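Local coordinates for protein type-2Ba cytolytic delta-endotoxin (Bacillus thuringiensis serovar israelensis, PDB 2RCI) that probably kills the larvae of dipteran insects by making pores in the epithelial cell membrane of the midgut, at residues Q165-Q168 and L169-I172; Q70-V74 and S75-S79; P18-I21 and A22-I25; R26-N29 and T30-A34; L91-S95 and A96-N100. All blocks are in the same frame, centred on the assembly; numbering follows the deposited sequence.

Contact 1: residues Q165-Q168 and L169-I172; sequences QKQQ and LLFI
Leu-170 lays the root of its side chain over the carbonyl oxygen of Lys-166, with CG 3.3 Å from Lys-166 O. Its CG stands beside its own backbone N and opposite the carbonyl carbon (chi1 -72°), and this brings the branch back over the preceding turn. The same oxygen takes the backbone bond from Leu-170 N at 2.9 Å. One residue earlier Leu-169 N donates to Gln-165 O, the carbonyl of the N-cap residue, at 3.0 Å. These bonds belong to the short helix 166-169, a single turn in the connection between strands 150-162 and 177-192 at the surface of the α/β fold. A type I beta turn from Leu-169 to Ile-172 follows directly. Phe-171 N reaches back to Gln-168 O (2.9 Å) from well above that carbonyl's plane. The Phe-171 ring turns an edge to the helix, CD2 lying 3.6 Å from Gln-167 O and the oxygen near the plane of the ring. Leu-169 is buried, and its side chain leads away from the turn onto Thr-132, Tyr-134 and Tyr-180. Lys-166 extends its chain toward Trp-124, with which it makes a cation-pi contact, and Leu-170 packs on that tryptophan too.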
loop_
_atom_site.group_PDB
_atom_site.type_symbol
_atom_site.label_atom_id
_atom_site.label_comp_id
_atom_site.label_asym_id
_atom_site.label_seq_id
_atom_site.Cartn_x
_atom_site.Cartn_y
_atom_site.Cartn_z
ATOM N N GLN A 165 16.824 -14.031 -7.136
ATOM C CA GLN A 165 16.793 -13.536 -8.503
ATOM C C GLN A 165 15.357 -13.581 -9.074
ATOM O O GLN A 165 14.508 -14.379 -8.609
ATOM C CB GLN A 165 17.973 -14.062 -9.354
ATOM C CG GLN A 165 17.732 -14.992 -10.454
ATOM C CD GLN A 165 17.125 -14.333 -11.650
ATOM O OE1 GLN A 165 17.491 -13.215 -12.068
ATOM N NE2 GLN A 165 16.175 -15.018 -12.217
ATOM N N LYS A 166 15.053 -12.636 -9.958
ATOM C CA LYS A 166 13.651 -12.394 -10.377
ATOM C C LYS A 166 12.843 -13.632 -10.777
ATOM O O LYS A 166 11.683 -13.773 -10.377
ATOM C CB LYS A 166 13.606 -11.393 -11.522
ATOM C CG LYS A 166 12.219 -10.772 -11.769
ATOM C CD LYS A 166 12.120 -10.246 -13.203
ATOM C CE LYS A 166 10.935 -9.316 -13.395
ATOM N NZ LYS A 166 10.615 -9.162 -14.865
ATOM N N GLN A 167 13.440 -14.510 -11.593
ATOM C CA GLN A 167 12.738 -15.700 -12.073
ATOM C C GLN A 167 12.183 -16.580 -10.968
ATOM O O GLN A 167 11.098 -17.152 -11.128
ATOM C CB GLN A 167 13.617 -16.542 -13.012
ATOM C CG GLN A 167 13.958 -15.858 -14.342
ATOM C CD GLN A 167 12.760 -15.274 -15.074
ATOM O OE1 GLN A 167 12.721 -14.072 -15.362
ATOM N NE2 GLN A 167 11.780 -16.116 -15.383
ATOM N N GLN A 168 12.937 -16.708 -9.875
ATOM C CA GLN A 168 12.503 -17.452 -8.698
ATOM C C GLN A 168 11.510 -16.614 -7.889
ATOM O O GLN A 168 10.524 -17.155 -7.387
ATOM C CB GLN A 168 13.692 -17.871 -7.808
ATOM C CG GLN A 168 14.406 -19.128 -8.304
ATOM C CD GLN A 168 15.323 -18.845 -9.472
ATOM O OE1 GLN A 168 16.137 -17.921 -9.420
ATOM N NE2 GLN A 168 15.199 -19.640 -10.540
ATOM N N LEU A 169 11.771 -15.305 -7.775
ATOM C CA LEU A 169 10.860 -14.419 -7.020
ATOM C C LEU A 169 9.438 -14.457 -7.580
ATOM O O LEU A 169 8.455 -14.317 -6.818
ATOM C CB LEU A 169 11.372 -12.966 -6.993
ATOM C CG LEU A 169 10.668 -12.065 -5.947
ATOM C CD1 LEU A 169 11.114 -12.436 -4.575
ATOM C CD2 LEU A 169 10.979 -10.580 -6.235
ATOM N N LEU A 170 9.317 -14.632 -8.899
ATOM C CA LEU A 170 8.014 -14.652 -9.564
ATOM C C LEU A 170 7.144 -15.808 -9.063
ATOM O O LEU A 170 5.918 -15.819 -9.257
ATOM C CB LEU A 170 8.192 -14.749 -11.096
ATOM C CG LEU A 170 8.708 -13.475 -11.805
ATOM C CD1 LEU A 170 8.750 -13.719 -13.333
ATOM C CD2 LEU A 170 7.857 -12.247 -11.492
ATOM N N PHE A 171 7.788 -16.759 -8.398
ATOM C CA PHE A 171 7.084 -17.923 -7.851
ATOM C C PHE A 171 7.226 -18.120 -6.336
ATOM O O PHE A 171 6.831 -19.172 -5.790
ATOM C CB PHE A 171 7.509 -19.174 -8.618
ATOM C CG PHE A 171 7.027 -19.176 -10.032
ATOM C CD1 PHE A 171 5.778 -19.689 -10.348
ATOM C CD2 PHE A 171 7.788 -18.581 -11.039
ATOM C CE1 PHE A 171 5.295 -19.646 -11.673
ATOM C CE2 PHE A 171 7.317 -18.538 -12.371
ATOM C CZ PHE A 171 6.070 -19.077 -12.676
ATOM N N ILE A 172 7.782 -17.121 -5.658
ATOM C CA ILE A 172 7.959 -17.211 -4.211
ATOM C C ILE A 172 6.585 -17.283 -3.505
ATOM O O ILE A 172 5.601 -16.706 -3.979
ATOM C CB ILE A 172 8.825 -16.048 -3.648
ATOM C CG1 ILE A 172 9.455 -16.462 -2.297
ATOM C CG2 ILE A 172 8.033 -14.760 -3.525
ATOM C CD1 ILE A 172 10.595 -15.483 -1.799
#

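Contact 2: residues Q70-V74 and S75-S79; sequences QTIEV and SVMIS
Ile-72 pushes its CD1 tip against the first turn of helix 74-89, where strand 71-73 gives way to the helix at nearly a right angle (87°). This is a strand-to-helix corner at the edge of the central sheet, with Glu-73 at the N-cap position. The CD1 methyl lies over the backbone of Met-77, 3.8 Å from Met-77 N, and the hollow it fills is walled by Met-77 CB on one side and Val-76 CG1 on the other. Having CG1 opposite the backbone N (chi1 -164°) is what sends the isoleucine chain toward the helix. Its CG2 branch sits beside the methionine chain, and the two side chains cross at about a right angle. A second fit lies further along: Val-74 offers CG1 to Ile-78 CD1 at 3.7 Å, while Ile-78 CG1 lies over Val-74 O. Val-74 and Met-77 both continue onto Tyr-180 of the sheet and Phe-110 of helix 96-110, joining the start of the helix to the sheet and to the neighbouring helix. The helical bonds begin here, from Met-77 N to Glu-73 O at 3.0 Å and from Ile-78 N to Val-74 O at 2.9 Å. Glu-73 stretches out its chain alongside Ser-75, and Ser-75 OG donates to Glu-73 OE2 at 2.6 Å, meeting the carboxylate from above its plane.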
loop_
_atom_site.group_PDB
_atom_site.type_symbol
_atom_site.label_atom_id
_atom_site.label_comp_id
_atom_site.label_asym_id
_atom_site.label_seq_id
_atom_site.Cartn_x
_atom_site.Cartn_y
_atom_site.Cartn_z
ATOM N N GLN A 70 15.832 -8.188 7.308
ATOM C CA GLN A 70 16.316 -9.456 7.835
ATOM C C GLN A 70 15.894 -10.612 6.960
ATOM O O GLN A 70 15.092 -10.451 6.037
ATOM C CB GLN A 70 15.705 -9.704 9.225
ATOM C CG GLN A 70 14.156 -9.737 9.193
ATOM C CD GLN A 70 13.565 -10.084 10.552
ATOM O OE1 GLN A 70 13.213 -9.188 11.338
ATOM N NE2 GLN A 70 13.429 -11.388 10.834
ATOM N N THR A 71 16.427 -11.790 7.292
ATOM C CA THR A 71 15.885 -13.050 6.807
ATOM C C THR A 71 14.570 -13.273 7.552
ATOM O O THR A 71 14.478 -13.119 8.789
ATOM C CB THR A 71 16.900 -14.219 6.990
ATOM O OG1 THR A 71 18.017 -14.012 6.107
ATOM C CG2 THR A 71 16.237 -15.570 6.668
ATOM N N ILE A 72 13.534 -13.566 6.773
ATOM C CA ILE A 72 12.183 -13.698 7.324
ATOM C C ILE A 72 11.350 -14.581 6.419
ATOM O O ILE A 72 11.533 -14.586 5.183
ATOM C CB ILE A 72 11.497 -12.291 7.443
ATOM C CG1 ILE A 72 10.263 -12.333 8.363
ATOM C CG2 ILE A 72 11.228 -11.666 6.047
ATOM C CD1 ILE A 72 9.915 -10.940 8.866
ATOM N N GLU A 73 10.411 -15.316 7.027
ATOM C CA GLU A 73 9.442 -16.021 6.228
ATOM C C GLU A 73 8.426 -15.014 5.735
ATOM O O GLU A 73 8.012 -14.108 6.485
ATOM C CB GLU A 73 8.736 -17.136 7.020
ATOM C CG GLU A 73 7.861 -18.007 6.140
ATOM C CD GLU A 73 7.215 -19.155 6.919
ATOM O OE1 GLU A 73 7.953 -19.902 7.590
ATOM O OE2 GLU A 73 5.974 -19.297 6.850
ATOM N N VAL A 74 8.026 -15.192 4.480
ATOM C CA VAL A 74 7.124 -14.243 3.824
ATOM C C VAL A 74 5.831 -14.092 4.659
ATOM O O VAL A 74 5.385 -12.980 4.897
ATOM C CB VAL A 74 6.877 -14.597 2.329
ATOM C CG1 VAL A 74 5.686 -13.774 1.731
ATOM C CG2 VAL A 74 8.137 -14.333 1.494
ATOM N N SER A 75 5.217 -15.205 5.087
ATOM C CA SER A 75 4.016 -15.103 5.953
ATOM C C SER A 75 4.192 -14.237 7.205
ATOM O O SER A 75 3.312 -13.463 7.562
ATOM C CB SER A 75 3.584 -16.511 6.395
ATOM O OG SER A 75 4.607 -17.097 7.198
ATOM N N VAL A 76 5.335 -14.379 7.876
ATOM C CA VAL A 76 5.639 -13.622 9.108
ATOM C C VAL A 76 5.779 -12.130 8.773
ATOM O O VAL A 76 5.299 -11.256 9.506
ATOM C CB VAL A 76 6.885 -14.216 9.797
ATOM C CG1 VAL A 76 7.316 -13.395 11.005
ATOM C CG2 VAL A 76 6.569 -15.683 10.204
ATOM N N MET A 77 6.412 -11.853 7.637
ATOM C CA MET A 77 6.529 -10.479 7.145
ATOM C C MET A 77 5.161 -9.844 6.887
ATOM O O MET A 77 4.910 -8.698 7.283
ATOM C CB MET A 77 7.363 -10.422 5.866
ATOM C CG MET A 77 7.496 -9.010 5.333
ATOM S SD MET A 77 8.798 -8.872 4.103
ATOM C CE MET A 77 8.360 -10.137 2.906
ATOM N N ILE A 78 4.288 -10.603 6.231
ATOM C CA ILE A 78 2.915 -10.158 5.922
ATOM C C ILE A 78 2.158 -9.831 7.210
ATOM O O ILE A 78 1.464 -8.804 7.270
ATOM C CB ILE A 78 2.173 -11.228 5.060
ATOM C CG1 ILE A 78 2.754 -11.249 3.630
ATOM C CG2 ILE A 78 0.645 -10.958 5.030
ATOM C CD1 ILE A 78 2.341 -12.502 2.808
ATOM N N SER A 79 2.265 -10.712 8.211
ATOM C CA SER A 79 1.630 -10.490 9.532
ATOM C C SER A 79 2.137 -9.208 10.207
ATOM O O SER A 79 1.339 -8.434 10.763
ATOM C CB SER A 79 1.857 -11.675 10.459
ATOM O OG SER A 79 1.283 -12.847 9.904
#

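Contact 3: residues P18-I21 and A22-I25; sequences PQYI and AQAI
Ile-21 and Ile-25 cross at a slant one helical turn apart, and the methyls that meet are Ile-21 CG2 and Ile-25 CD1, at 3.4 Å. This is closer than two methyls normally pack. On Ile-21 the branch that touches is the one opposite its backbone N. On Ile-25 it is the longer branch, with CG1 beside the backbone N (chi1 -69°), which folds back so that CG1 lies 3.3 Å from Ile-21 O. That oxygen also accepts the backbone bond from Ile-25 N, at 2.9 Å. The contact is the opening of helix 21-31, entered from the 3-10 segment 18-20 that follows strand 11-15, in one of the two helical layers flanking the sheet of this α/β toxin. Ala-24 N supplies a straight, long bond to Tyr-20 O (3.3 Å, 172° at the hydrogen). The 3-10 segment and the helix are also joined by a water that accepts from Gln-23 N at 3.1 Å and gives a weak bond to Gln-19 O. The CG of Gln-19 lies 3.4 Å above one face of the Tyr-20 ring, displaced toward the rim. Gln-23 extends its chain and brings OE1 to 4.4 Å from Tyr-20 CD1, while its NE2 is held by Gln-191 OE1 and Ala-192 O. Tyr-20, Gln-23 and Ala-24 all turn to Met-151 of strand 150-162, while the isoleucine pair lies on the exposed side of the helix.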
loop_
_atom_site.group_PDB
_atom_site.type_symbol
_atom_site.label_atom_id
_atom_site.label_comp_id
_atom_site.label_asym_id
_atom_site.label_seq_id
_atom_site.Cartn_x
_atom_site.Cartn_y
_atom_site.Cartn_z
ATOM N N PRO A 18 -21.450 1.853 -2.588
ATOM C CA PRO A 18 -21.507 2.366 -3.964
ATOM C C PRO A 18 -21.812 3.867 -4.034
ATOM O O PRO A 18 -21.291 4.550 -4.906
ATOM C CB PRO A 18 -22.637 1.550 -4.608
ATOM C CG PRO A 18 -22.734 0.318 -3.798
ATOM C CD PRO A 18 -22.366 0.714 -2.376
ATOM N N GLN A 19 -22.633 4.363 -3.107
ATOM C CA GLN A 19 -23.044 5.779 -3.095
ATOM C C GLN A 19 -21.875 6.723 -2.826
ATOM O O GLN A 19 -21.970 7.940 -3.074
ATOM C CB GLN A 19 -24.147 5.985 -2.065
ATOM C CG GLN A 19 -23.651 5.845 -0.642
ATOM C CD GLN A 19 -24.746 5.614 0.364
ATOM O OE1 GLN A 19 -25.728 6.353 0.400
ATOM N NE2 GLN A 19 -24.577 4.594 1.203
ATOM N N TYR A 20 -20.772 6.154 -2.328
ATOM C CA TYR A 20 -19.592 6.922 -2.009
ATOM C C TYR A 20 -18.432 6.651 -2.958
ATOM O O TYR A 20 -17.350 7.182 -2.738
ATOM C CB TYR A 20 -19.174 6.688 -0.549
ATOM C CG TYR A 20 -20.185 7.248 0.423
ATOM C CD1 TYR A 20 -20.470 8.609 0.425
ATOM C CD2 TYR A 20 -20.864 6.424 1.316
ATOM C CE1 TYR A 20 -21.391 9.149 1.307
ATOM C CE2 TYR A 20 -21.811 6.941 2.204
ATOM C CZ TYR A 20 -22.060 8.309 2.193
ATOM O OH TYR A 20 -22.971 8.874 3.060
ATOM N N ILE A 21 -18.663 5.847 -4.003
ATOM C CA ILE A 21 -17.628 5.569 -5.016
ATOM C C ILE A 21 -17.065 6.858 -5.656
ATOM O O ILE A 21 -15.858 6.950 -5.904
ATOM C CB ILE A 21 -18.094 4.524 -6.096
ATOM C CG1 ILE A 21 -18.167 3.104 -5.490
ATOM C CG2 ILE A 21 -17.145 4.520 -7.292
ATOM C CD1 ILE A 21 -18.674 1.973 -6.477
ATOM N N ALA A 22 -17.935 7.842 -5.920
ATOM C CA ALA A 22 -17.503 9.131 -6.504
ATOM C C ALA A 22 -16.352 9.739 -5.691
ATOM O O ALA A 22 -15.324 10.124 -6.241
ATOM C CB ALA A 22 -18.680 10.109 -6.554
ATOM N N GLN A 23 -16.553 9.841 -4.380
ATOM C CA GLN A 23 -15.565 10.442 -3.473
ATOM C C GLN A 23 -14.252 9.651 -3.465
ATOM O O GLN A 23 -13.150 10.217 -3.499
ATOM C CB GLN A 23 -16.143 10.535 -2.057
ATOM C CG GLN A 23 -15.156 11.113 -1.014
ATOM C CD GLN A 23 -15.878 11.690 0.194
ATOM O OE1 GLN A 23 -17.034 11.345 0.468
ATOM N NE2 GLN A 23 -15.196 12.582 0.918
ATOM N N ALA A 24 -14.376 8.332 -3.409
ATOM C CA ALA A 24 -13.205 7.444 -3.522
ATOM C C ALA A 24 -12.404 7.658 -4.816
ATOM O O ALA A 24 -11.176 7.706 -4.793
ATOM C CB ALA A 24 -13.635 5.996 -3.382
ATOM N N ILE A 25 -13.105 7.809 -5.940
ATOM C CA ILE A 25 -12.454 8.034 -7.220
ATOM C C ILE A 25 -11.712 9.368 -7.196
ATOM O O ILE A 25 -10.561 9.445 -7.642
ATOM C CB ILE A 25 -13.487 8.002 -8.409
ATOM C CG1 ILE A 25 -14.017 6.583 -8.622
ATOM C CG2 ILE A 25 -12.854 8.557 -9.721
ATOM C CD1 ILE A 25 -15.334 6.514 -9.429
HETATM O O HOH W 1 -19.393 10.192 -3.241
#

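Contact 4: residues R26-N29 and T30-A34; sequences RLTN and TFQGA
Arg-26 O is gripped twice by Thr-30: the backbone N donates to it at 2.9 Å and the hydroxyl OG1 also at 2.9 Å. The two donors approach differently, the amide tilted 16° from the carbonyl plane and the hydroxyl from 42° above it. Thr-30 OG1 can reach back because it stands beside its own backbone N, opposite the carbonyl carbon (chi1 -62°). One residue on, Phe-31 N donates to Leu-27 O at 3.2 Å, and the phenyl ring turns its CD1 edge to the same oxygen at 3.1 Å, with the oxygen near the ring plane. Gln-32 lies alongside Thr-28, both side chains pointing the same way, and its CG rests 3.3 Å from Asn-29 O. The backbone N of Gln-32 is shared: a weak, long bond goes to Thr-28 O and a second to Asn-29 O at 3.2 Å, the regular pattern giving way toward the end of helix 21-31. Leu-27 and Phe-31 face strand 150-162 through Ile-153, and Phe-31 also meets Ile-50 of helix 44-53. The polar ends find partners elsewhere in the chain, Arg-26 in a salt bridge with Asp-194 and a hydrogen bond with Gln-191, Gln-32 OE1 with the backbone N of Asn-9. Hydroxyl and amide thus share one carbonyl; the hydroxyl proton is used within the helix itself, and the bond probably holds the Thr-30 side chain in this rotation.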
loop_
_atom_site.group_PDB
_atom_site.type_symbol
_atom_site.label_atom_id
_atom_site.label_comp_id
_atom_site.label_asym_id
_atom_site.label_seq_id
_atom_site.Cartn_x
_atom_site.Cartn_y
_atom_site.Cartn_z
ATOM N N ARG A 26 -12.372 10.403 -6.668
ATOM C CA ARG A 26 -11.798 11.751 -6.629
ATOM C C ARG A 26 -10.475 11.722 -5.840
ATOM O O ARG A 26 -9.425 12.193 -6.325
ATOM C CB ARG A 26 -12.772 12.751 -5.975
ATOM C CG ARG A 26 -12.187 14.182 -5.952
ATOM C CD ARG A 26 -13.111 15.199 -5.371
ATOM N NE ARG A 26 -13.297 15.072 -3.928
ATOM C CZ ARG A 26 -14.398 14.598 -3.361
ATOM N NH1 ARG A 26 -15.427 14.181 -4.108
ATOM N NH2 ARG A 26 -14.480 14.545 -2.044
ATOM N N LEU A 27 -10.545 11.133 -4.640
ATOM C CA LEU A 27 -9.397 11.105 -3.716
ATOM C C LEU A 27 -8.250 10.228 -4.223
ATOM O O LEU A 27 -7.097 10.584 -4.093
ATOM C CB LEU A 27 -9.833 10.738 -2.300
ATOM C CG LEU A 27 -10.831 11.703 -1.613
ATOM C CD1 LEU A 27 -11.376 11.140 -0.291
ATOM C CD2 LEU A 27 -10.241 13.122 -1.388
ATOM N N THR A 28 -8.582 9.090 -4.821
ATOM C CA THR A 28 -7.596 8.232 -5.478
ATOM C C THR A 28 -6.914 9.007 -6.618
ATOM O O THR A 28 -5.688 9.017 -6.720
ATOM C CB THR A 28 -8.284 6.936 -5.963
ATOM O OG1 THR A 28 -8.776 6.229 -4.814
ATOM C CG2 THR A 28 -7.315 6.034 -6.762
ATOM N N ASN A 29 -7.708 9.687 -7.456
ATOM C CA ASN A 29 -7.145 10.544 -8.513
ATOM C C ASN A 29 -6.175 11.596 -7.973
ATOM O O ASN A 29 -5.126 11.847 -8.565
ATOM C CB ASN A 29 -8.254 11.250 -9.316
ATOM C CG ASN A 29 -8.914 10.346 -10.339
ATOM O OD1 ASN A 29 -8.455 9.230 -10.592
ATOM N ND2 ASN A 29 -9.993 10.835 -10.953
ATOM N N THR A 30 -6.537 12.193 -6.842
ATOM C CA THR A 30 -5.767 13.284 -6.237
ATOM C C THR A 30 -4.372 12.799 -5.822
ATOM O O THR A 30 -3.375 13.490 -6.037
ATOM C CB THR A 30 -6.534 13.904 -5.054
ATOM O OG1 THR A 30 -7.764 14.452 -5.538
ATOM C CG2 THR A 30 -5.740 15.031 -4.407
ATOM N N PHE A 31 -4.310 11.591 -5.266
ATOM C CA PHE A 31 -3.029 11.004 -4.870
ATOM C C PHE A 31 -2.107 10.496 -5.969
ATOM O O PHE A 31 -0.937 10.232 -5.700
ATOM C CB PHE A 31 -3.199 9.988 -3.743
ATOM C CG PHE A 31 -3.468 10.632 -2.442
ATOM C CD1 PHE A 31 -4.771 10.769 -1.978
ATOM C CD2 PHE A 31 -2.415 11.193 -1.708
ATOM C CE1 PHE A 31 -5.017 11.435 -0.775
ATOM C CE2 PHE A 31 -2.645 11.846 -0.527
ATOM C CZ PHE A 31 -3.944 11.964 -0.041
ATOM N N GLN A 32 -2.604 10.382 -7.200
ATOM C CA GLN A 32 -1.714 10.174 -8.360
ATOM C C GLN A 32 -0.596 11.228 -8.402
ATOM O O GLN A 32 0.531 10.939 -8.829
ATOM C CB GLN A 32 -2.493 10.175 -9.678
ATOM C CG GLN A 32 -3.615 9.125 -9.770
ATOM C CD GLN A 32 -3.128 7.681 -9.660
ATOM O OE1 GLN A 32 -1.947 7.375 -9.911
ATOM N NE2 GLN A 32 -4.047 6.778 -9.292
ATOM N N GLY A 33 -0.914 12.429 -7.918
ATOM C CA GLY A 33 0.036 13.549 -7.852
ATOM C C GLY A 33 1.272 13.308 -6.990
ATOM O O GLY A 33 2.271 14.031 -7.116
ATOM N N ALA A 34 1.225 12.301 -6.114
ATOM C CA ALA A 34 2.406 11.955 -5.293
ATOM C C ALA A 34 3.406 10.988 -5.962
ATOM O O ALA A 34 4.437 10.637 -5.367
ATOM C CB ALA A 34 1.972 11.408 -3.954
#

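Contact 5: residues L91-S95 and A96-N100; sequences LVINS and ANFWN
A serine N-cap opens helix 96-110, at the end of the loop that leads in from helix 74-89. Ser-95 OG, turned opposite its backbone N (chi1 169°), accepts from Phe-98 N at 3.0 Å along a nearly straight line (168°). The same hydroxyl is hydrogen-bonded to Tyr-15 OH, and it lies 2.6 Å from a water that accepts from both Asn-97 N and Asn-97 ND2. Ser-95 O receives the first helical bond, from Trp-99 N at 3.1 Å. Beyond this capping motif the loop is tied to the helix by the indole: Trp-99 NE1 donates to Ile-93 O at 2.8 Å, the oxygen lying in the ring plane although the bond is bent to 136°. A second water accepts from Ile-93 N and, weakly, from Trp-99 NE1. Ile-93 crosses Phe-98 at about a right angle, bringing CG2 to 3.6 Å from Phe-98 CD2. Next to it Phe-98 CE2 stands 3.8 Å above the centre of one face of the indole, while Trp-99 NE1 lies at the edge of the phenyl ring. Both aromatic side chains pack on Leu-89 of helix 74-89, and Trp-99 makes a cation-pi contact with Arg-86.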
loop_
_atom_site.group_PDB
_atom_site.type_symbol
_atom_site.label_atom_id
_atom_site.label_comp_id
_atom_site.label_asym_id
_atom_site.label_seq_id
_atom_site.Cartn_x
_atom_site.Cartn_y
_atom_site.Cartn_z
ATOM N N LEU A 91 -7.608 4.460 12.962
ATOM C CA LEU A 91 -9.039 4.216 13.073
ATOM C C LEU A 91 -9.103 2.733 13.362
ATOM O O LEU A 91 -8.286 1.982 12.843
ATOM C CB LEU A 91 -9.755 4.445 11.733
ATOM C CG LEU A 91 -9.677 5.833 11.115
ATOM C CD1 LEU A 91 -10.025 5.734 9.637
ATOM C CD2 LEU A 91 -10.628 6.724 11.839
ATOM N N VAL A 92 -10.076 2.312 14.157
ATOM C CA VAL A 92 -10.318 0.876 14.397
ATOM C C VAL A 92 -11.435 0.370 13.480
ATOM O O VAL A 92 -12.608 0.771 13.622
ATOM C CB VAL A 92 -10.682 0.620 15.860
ATOM C CG1 VAL A 92 -11.174 -0.827 16.090
ATOM C CG2 VAL A 92 -9.489 0.954 16.763
ATOM N N ILE A 93 -11.069 -0.488 12.527
ATOM C CA ILE A 93 -12.049 -1.100 11.635
ATOM C C ILE A 93 -12.227 -2.557 12.081
ATOM O O ILE A 93 -11.292 -3.365 12.002
ATOM C CB ILE A 93 -11.640 -1.074 10.134
ATOM C CG1 ILE A 93 -11.122 0.311 9.672
ATOM C CG2 ILE A 93 -12.801 -1.616 9.233
ATOM C CD1 ILE A 93 -12.032 1.493 9.975
ATOM N N ASN A 94 -13.419 -2.863 12.563
ATOM C CA ASN A 94 -13.747 -4.174 13.132
ATOM C C ASN A 94 -13.976 -5.272 12.072
ATOM O O ASN A 94 -13.781 -6.459 12.364
ATOM C CB ASN A 94 -14.949 -4.048 14.107
ATOM C CG ASN A 94 -14.596 -3.271 15.381
ATOM O OD1 ASN A 94 -15.139 -2.186 15.654
ATOM N ND2 ASN A 94 -13.649 -3.789 16.128
ATOM N N SER A 95 -14.347 -4.872 10.847
ATOM C CA SER A 95 -14.719 -5.789 9.763
ATOM C C SER A 95 -13.621 -6.784 9.360
ATOM O O SER A 95 -12.539 -6.406 8.933
ATOM C CB SER A 95 -15.190 -5.033 8.522
ATOM O OG SER A 95 -15.308 -5.920 7.404
ATOM N N ALA A 96 -13.925 -8.063 9.549
ATOM C CA ALA A 96 -13.059 -9.157 9.084
ATOM C C ALA A 96 -12.840 -9.093 7.574
ATOM O O ALA A 96 -11.748 -9.370 7.079
ATOM C CB ALA A 96 -13.677 -10.540 9.494
ATOM N N ASN A 97 -13.874 -8.708 6.829
ATOM C CA ASN A 97 -13.740 -8.634 5.403
ATOM C C ASN A 97 -12.823 -7.469 4.992
ATOM O O ASN A 97 -12.063 -7.618 4.044
ATOM C CB ASN A 97 -15.107 -8.449 4.732
ATOM C CG ASN A 97 -15.949 -9.740 4.778
ATOM O OD1 ASN A 97 -15.677 -10.681 4.048
ATOM N ND2 ASN A 97 -16.951 -9.761 5.625
ATOM N N PHE A 98 -12.939 -6.329 5.667
ATOM C CA PHE A 98 -11.996 -5.235 5.368
ATOM C C PHE A 98 -10.567 -5.745 5.568
ATOM O O PHE A 98 -9.691 -5.595 4.692
ATOM C CB PHE A 98 -12.211 -4.002 6.255
ATOM C CG PHE A 98 -11.059 -3.051 6.191
ATOM C CD1 PHE A 98 -10.844 -2.303 5.040
ATOM C CD2 PHE A 98 -10.143 -2.969 7.256
ATOM C CE1 PHE A 98 -9.725 -1.429 4.935
ATOM C CE2 PHE A 98 -9.040 -2.092 7.175
ATOM C CZ PHE A 98 -8.819 -1.350 6.015
ATOM N N TRP A 99 -10.330 -6.359 6.723
ATOM C CA TRP A 99 -8.983 -6.864 7.019
ATOM C C TRP A 99 -8.549 -7.979 6.023
ATOM O O TRP A 99 -7.359 -8.105 5.721
ATOM C CB TRP A 99 -8.828 -7.216 8.491
ATOM C CG TRP A 99 -8.659 -5.985 9.290
ATOM C CD1 TRP A 99 -9.583 -5.374 10.103
ATOM C CD2 TRP A 99 -7.498 -5.163 9.295
ATOM N NE1 TRP A 99 -9.033 -4.217 10.643
ATOM C CE2 TRP A 99 -7.760 -4.063 10.141
ATOM C CE3 TRP A 99 -6.243 -5.254 8.652
ATOM C CZ2 TRP A 99 -6.813 -3.050 10.373
ATOM C CZ3 TRP A 99 -5.309 -4.234 8.863
ATOM C CH2 TRP A 99 -5.598 -3.149 9.731
ATOM N N ASN A 100 -9.514 -8.763 5.511
ATOM C CA ASN A 100 -9.256 -9.712 4.428
ATOM C C ASN A 100 -8.722 -9.025 3.156
ATOM O O ASN A 100 -7.747 -9.507 2.530
ATOM C CB ASN A 100 -10.525 -10.509 4.094
ATOM C CG ASN A 100 -10.233 -11.942 3.715
ATOM O OD1 ASN A 100 -10.644 -12.402 2.656
ATOM N ND2 ASN A 100 -9.531 -12.658 4.580
HETATM O O HOH W 2 -8.491 -1.828 12.840
HETATM O O HOH W 3 -16.621 -8.156 7.788
#

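How the contacts relate
Contacts 3 and 4 are successive parts of helix 21-31, whereas contacts 2 and 5 open the two consecutive helices 74-89 and 96-110, with centres about 22 Å apart. Contact 1 lies at the surface, on the far side of the chain's centre from contacts 3 and 4; the other four are partly buried. Contacts 1 and 2 meet directly, Ile-172 CD1 lying 4.3 Å from Val-74 CG2. Among the longer helices the starts differ in chemistry: a serine hydroxyl caps contact 5, a glutamate-serine bond marks contact 2, and contact 3 grows out of a 3-10 turn. Apolar fits dominate contact 2, while contact 4 adds a doubly used carbonyl to its helical backbone bonds.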